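Local coordinates for protein PP1b (PDB 6JDS) that probably unwinds duplex RNA and DNA as an ATP-hydrolysing, zinc-binding viral helicase, of which this truncated chain holds the zinc-binding domain and part of the helicase core, at residues P127-I132 / N231-L236; T61-E66 / I132-V137. All coordinates share one frame; numbering follows the deposited sequence.

Contact 1. Residues P127-I132 / N231-L236; sequences PTCKEI and NHLDVL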
# COMPACT_ATOMS: atom_id res chain seq x y z
N PRO A 127 6.30 -4.47 2.05
CA PRO A 127 5.05 -3.71 2.01
C PRO A 127 4.77 -3.04 0.65
O PRO A 127 3.77 -2.33 0.51
CB PRO A 127 5.26 -2.65 3.10
CG PRO A 127 6.73 -2.40 3.09
CD PRO A 127 7.39 -3.70 2.71
N THR A 128 5.64 -3.28 -0.33
CA THR A 128 5.56 -2.64 -1.65
C THR A 128 4.15 -2.63 -2.24
O THR A 128 3.67 -1.57 -2.64
CB THR A 128 6.50 -3.34 -2.65
OG1 THR A 128 7.78 -3.53 -2.04
CG2 THR A 128 6.66 -2.52 -3.92
N CYS A 129 3.50 -3.79 -2.31
CA CYS A 129 2.15 -3.90 -2.89
C CYS A 129 1.11 -4.34 -1.86
O CYS A 129 0.10 -4.96 -2.20
CB CYS A 129 2.17 -4.88 -4.07
SG CYS A 129 3.07 -4.28 -5.51
N LYS A 130 1.35 -3.98 -0.60
CA LYS A 130 0.44 -4.30 0.49
C LYS A 130 -0.91 -3.62 0.28
O LYS A 130 -0.98 -2.40 0.10
CB LYS A 130 1.07 -3.85 1.81
CG LYS A 130 0.21 -4.08 3.04
CD LYS A 130 0.95 -3.67 4.30
CE LYS A 130 0.04 -3.69 5.52
NZ LYS A 130 0.80 -3.37 6.76
N GLU A 131 -1.97 -4.42 0.29
CA GLU A 131 -3.36 -3.94 0.19
C GLU A 131 -3.69 -3.19 -1.10
O GLU A 131 -4.56 -2.32 -1.11
CB GLU A 131 -3.72 -3.09 1.42
CG GLU A 131 -3.61 -3.82 2.75
CD GLU A 131 -4.68 -4.89 2.93
N ILE A 132 -3.00 -3.53 -2.19
CA ILE A 132 -3.35 -3.00 -3.51
C ILE A 132 -4.39 -3.91 -4.17
O ILE A 132 -4.27 -5.13 -4.15
CB ILE A 132 -2.11 -2.84 -4.42
CG1 ILE A 132 -1.28 -1.64 -3.93
CG2 ILE A 132 -2.52 -2.64 -5.88
CD1 ILE A 132 -0.01 -1.39 -4.72
N ASN A 231 4.03 9.14 -4.54
CA ASN A 231 4.45 7.77 -4.85
C ASN A 231 3.34 6.97 -5.52
O ASN A 231 2.22 6.89 -5.00
CB ASN A 231 4.89 7.06 -3.57
CG ASN A 231 5.41 5.65 -3.82
OD1 ASN A 231 4.62 4.72 -4.01
ND2 ASN A 231 6.72 5.49 -3.82
N HIS A 232 3.66 6.37 -6.66
CA HIS A 232 2.67 5.69 -7.50
C HIS A 232 1.98 4.54 -6.77
O HIS A 232 0.76 4.40 -6.85
CB HIS A 232 3.34 5.16 -8.78
CG HIS A 232 3.76 6.24 -9.74
ND1 HIS A 232 3.94 6.01 -11.08
CD2 HIS A 232 4.02 7.55 -9.54
CE1 HIS A 232 4.31 7.13 -11.67
NE2 HIS A 232 4.36 8.09 -10.76
N LEU A 233 2.76 3.71 -6.07
CA LEU A 233 2.20 2.56 -5.35
C LEU A 233 1.28 2.99 -4.21
O LEU A 233 0.24 2.39 -3.99
CB LEU A 233 3.30 1.65 -4.83
CG LEU A 233 4.16 0.96 -5.90
CD1 LEU A 233 5.34 0.26 -5.25
CD2 LEU A 233 3.34 -0.03 -6.72
N ASP A 234 1.68 4.04 -3.49
CA ASP A 234 0.86 4.59 -2.41
C ASP A 234 -0.46 5.14 -2.93
O ASP A 234 -1.49 5.00 -2.27
CB ASP A 234 1.61 5.69 -1.66
CG ASP A 234 2.77 5.16 -0.83
OD1 ASP A 234 2.75 3.99 -0.42
OD2 ASP A 234 3.72 5.94 -0.57
N VAL A 235 -0.43 5.77 -4.10
CA VAL A 235 -1.66 6.29 -4.73
C VAL A 235 -2.62 5.14 -5.03
O VAL A 235 -3.81 5.21 -4.71
CB VAL A 235 -1.36 7.08 -6.02
CG1 VAL A 235 -2.64 7.39 -6.78
CG2 VAL A 235 -0.62 8.37 -5.69
N LEU A 236 -2.09 4.07 -5.64
CA LEU A 236 -2.89 2.88 -5.96
C LEU A 236 -3.44 2.22 -4.70
O LEU A 236 -4.58 1.76 -4.67
CB LEU A 236 -2.05 1.88 -6.74
CG LEU A 236 -1.56 2.31 -8.13
CD1 LEU A 236 -0.59 1.29 -8.69
CD2 LEU A 236 -2.73 2.50 -9.09

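Contact 2. Residues T61-E66 / I132-V137; sequences TSPLDE and INMVAV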
# COMPACT_ATOMS: atom_id res chain seq x y z
N THR A 61 0.24 -7.70 -17.64
CA THR A 61 -0.48 -6.74 -18.48
C THR A 61 -1.29 -5.72 -17.67
O THR A 61 -2.18 -5.08 -18.21
CB THR A 61 -1.42 -7.46 -19.46
OG1 THR A 61 -2.45 -8.14 -18.74
CG2 THR A 61 -0.64 -8.46 -20.32
N SER A 62 -0.98 -5.58 -16.39
CA SER A 62 -1.61 -4.55 -15.56
C SER A 62 -0.69 -3.34 -15.49
O SER A 62 0.53 -3.49 -15.48
CB SER A 62 -1.88 -5.07 -14.15
OG SER A 62 -2.39 -4.05 -13.31
N PRO A 63 -1.26 -2.12 -15.44
CA PRO A 63 -0.39 -0.95 -15.26
C PRO A 63 0.40 -0.98 -13.94
O PRO A 63 1.42 -0.31 -13.82
CB PRO A 63 -1.36 0.24 -15.31
CG PRO A 63 -2.72 -0.33 -15.12
CD PRO A 63 -2.67 -1.74 -15.63
N LEU A 64 -0.08 -1.76 -12.96
CA LEU A 64 0.70 -2.06 -11.75
C LEU A 64 2.06 -2.67 -12.10
O LEU A 64 3.08 -2.32 -11.50
CB LEU A 64 -0.08 -3.01 -10.84
CG LEU A 64 0.63 -3.59 -9.61
CD1 LEU A 64 1.14 -2.50 -8.69
CD2 LEU A 64 -0.30 -4.53 -8.87
N ASP A 65 2.07 -3.57 -13.08
CA ASP A 65 3.31 -4.19 -13.55
C ASP A 65 4.25 -3.17 -14.17
O ASP A 65 5.47 -3.26 -14.00
CB ASP A 65 3.01 -5.32 -14.53
CG ASP A 65 2.20 -6.45 -13.91
OD1 ASP A 65 2.65 -7.01 -12.89
OD2 ASP A 65 1.12 -6.77 -14.44
N GLU A 66 3.70 -2.19 -14.89
CA GLU A 66 4.50 -1.06 -15.40
C GLU A 66 5.10 -0.24 -14.27
O GLU A 66 6.28 0.13 -14.34
CB GLU A 66 3.66 -0.15 -16.30
CG GLU A 66 3.64 -0.55 -17.76
CD GLU A 66 2.94 0.47 -18.62
OE1 GLU A 66 3.39 0.73 -19.76
OE2 GLU A 66 1.91 1.03 -18.17
N ILE A 132 -3.00 -3.53 -2.19
CA ILE A 132 -3.35 -3.00 -3.51
C ILE A 132 -4.39 -3.91 -4.17
O ILE A 132 -4.27 -5.13 -4.15
CB ILE A 132 -2.11 -2.84 -4.42
CG1 ILE A 132 -1.28 -1.64 -3.93
CG2 ILE A 132 -2.52 -2.64 -5.88
CD1 ILE A 132 -0.01 -1.39 -4.72
N ASN A 133 -5.42 -3.29 -4.74
CA ASN A 133 -6.53 -3.98 -5.39
C ASN A 133 -6.87 -3.24 -6.67
O ASN A 133 -7.56 -2.22 -6.64
CB ASN A 133 -7.74 -4.04 -4.44
CG ASN A 133 -8.96 -4.69 -5.06
OD1 ASN A 133 -8.96 -5.10 -6.23
ND2 ASN A 133 -10.04 -4.78 -4.29
N MET A 134 -6.38 -3.75 -7.80
CA MET A 134 -6.50 -3.05 -9.08
C MET A 134 -7.92 -3.01 -9.62
O MET A 134 -8.28 -2.10 -10.36
CB MET A 134 -5.57 -3.69 -10.13
CG MET A 134 -4.09 -3.63 -9.77
SD MET A 134 -3.51 -1.98 -9.34
CE MET A 134 -3.44 -1.21 -10.95
N VAL A 135 -8.75 -3.99 -9.23
CA VAL A 135 -10.16 -3.96 -9.58
C VAL A 135 -10.82 -2.73 -8.95
O VAL A 135 -11.55 -2.00 -9.62
CB VAL A 135 -10.89 -5.25 -9.14
CG1 VAL A 135 -12.40 -5.13 -9.37
CG2 VAL A 135 -10.34 -6.46 -9.87
N ALA A 136 -10.55 -2.52 -7.66
CA ALA A 136 -11.08 -1.37 -6.93
C ALA A 136 -10.52 -0.05 -7.46
O ALA A 136 -11.22 0.95 -7.49
CB ALA A 136 -10.78 -1.50 -5.45
N VAL A 137 -9.25 -0.06 -7.85
CA VAL A 137 -8.59 1.12 -8.41
C VAL A 137 -9.26 1.57 -9.71
O VAL A 137 -9.47 2.76 -9.92
CB VAL A 137 -7.09 0.86 -8.67
CG1 VAL A 137 -6.47 1.96 -9.52
CG2 VAL A 137 -6.33 0.73 -7.35

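Contact 1. Residues P127-I132 / N231-L236
Thr128 begins the contact by setting its methyl against Leu233 on the first turn of helix 232-239, with CG2 3.4 Å from CD1 of Leu233. With OG1 beside the backbone N (chi1 -47°), CG2 lies opposite that nitrogen and meets the leucine side chain at an oblique angle. The same leucine methyl also lies 3.6 Å from Thr128 O, so Leu233 packs on the peptide as well as on the threonine. Cys129 adds a looser apolar approach, its SG 4.4 Å from Leu233 CD2, and its backbone is hydrogen-bonded to that of the zinc ligand Cys20. A type I turn from Pro127 to Lys130 runs into a type II turn from Cys129, and together they bring Ile132 back to the helix. Its extended CG1 branch (chi2 179°) puts CD1 4.1 Å from Leu233 CD2, the two side chains crossing nearly at right angles, while CB of Leu236 is 4.4 Å from the same CD1. At the start of the helix Asn231 is the N-cap: its OD1 accepts from Asp234 N at 3.1 Å, in the carbonyl plane and on a lone pair. The loop leaving the five-stranded antiparallel sheet by strand 118-124 thus seats on a helix beside the parallel sheet of the RecA-like domain expected in a superfamily 1 helicase.

Contact 2. Residues T61-E66 / I132-V137
Met134 lies across Ser62, Pro63 and Leu64, where the starts of two helices meet, one with a capping box and the other with an asparagine N-cap. Helix 63-68 follows the three zinc sites of the N-terminal domain, and helix 134-142 belongs to the helicase core, so the contact joins these two parts of the chain. No hydrogen bond crosses it, and the meeting surface is mainly apolar. Leu64 CG lies anti to the backbone N (chi1 172°), which carries CD2 to Met134 CG at 4.0 Å. The two side chains pass at a slant, so that Leu64 offers both CB and CD2 to the thioether. The same CD2 of Leu64 also meets Ile132 CG2, at 4.2 Å. Tyr263 touches both Pro63 and Met134.

Polar bonds act within each helix start. Ser62 OG accepts from Leu64 N at 3.3 Å, and Ser62 N in turn donates to Asp65 OD2 at 3.1 Å, on the anti lone pair of that oxygen. The other carboxylate oxygen of Asp65 is hydrogen-bonded to the hydroxyl of Tyr9, which should fix the rotation of the carboxylate. Asn133 OD1 accepts weakly from Val135 N and Ala136 N. The methionine chain bends at chi2 and chi3 (-52° and -75°), and Met134 CE ends 3.8 Å from Leu64 CB. Met134 CE is also 3.8 Å from the capping oxygen, Ser62 OG.

Contacts 1 and 2 are parts of one buried layer, their centres about 10 Å apart, and Ile132 belongs to both. Leu64 of contact 2 ties them together: its CD1 lies 3.9 Å from Leu233 CD2 and 4.1 Å from Cys129 SG. Further along helix 232-239, Leu236 O is 3.4 Å from Val137 CG2, so this helix packs on both the loop 127-132 and helix 134-142. One side of the layer faces the zinc-binding domain. The side chain of Cys129 is about 5 Å from a bound zinc ion, and that of Leu64 is about 6 Å from the side chain of the zinc ligand His32.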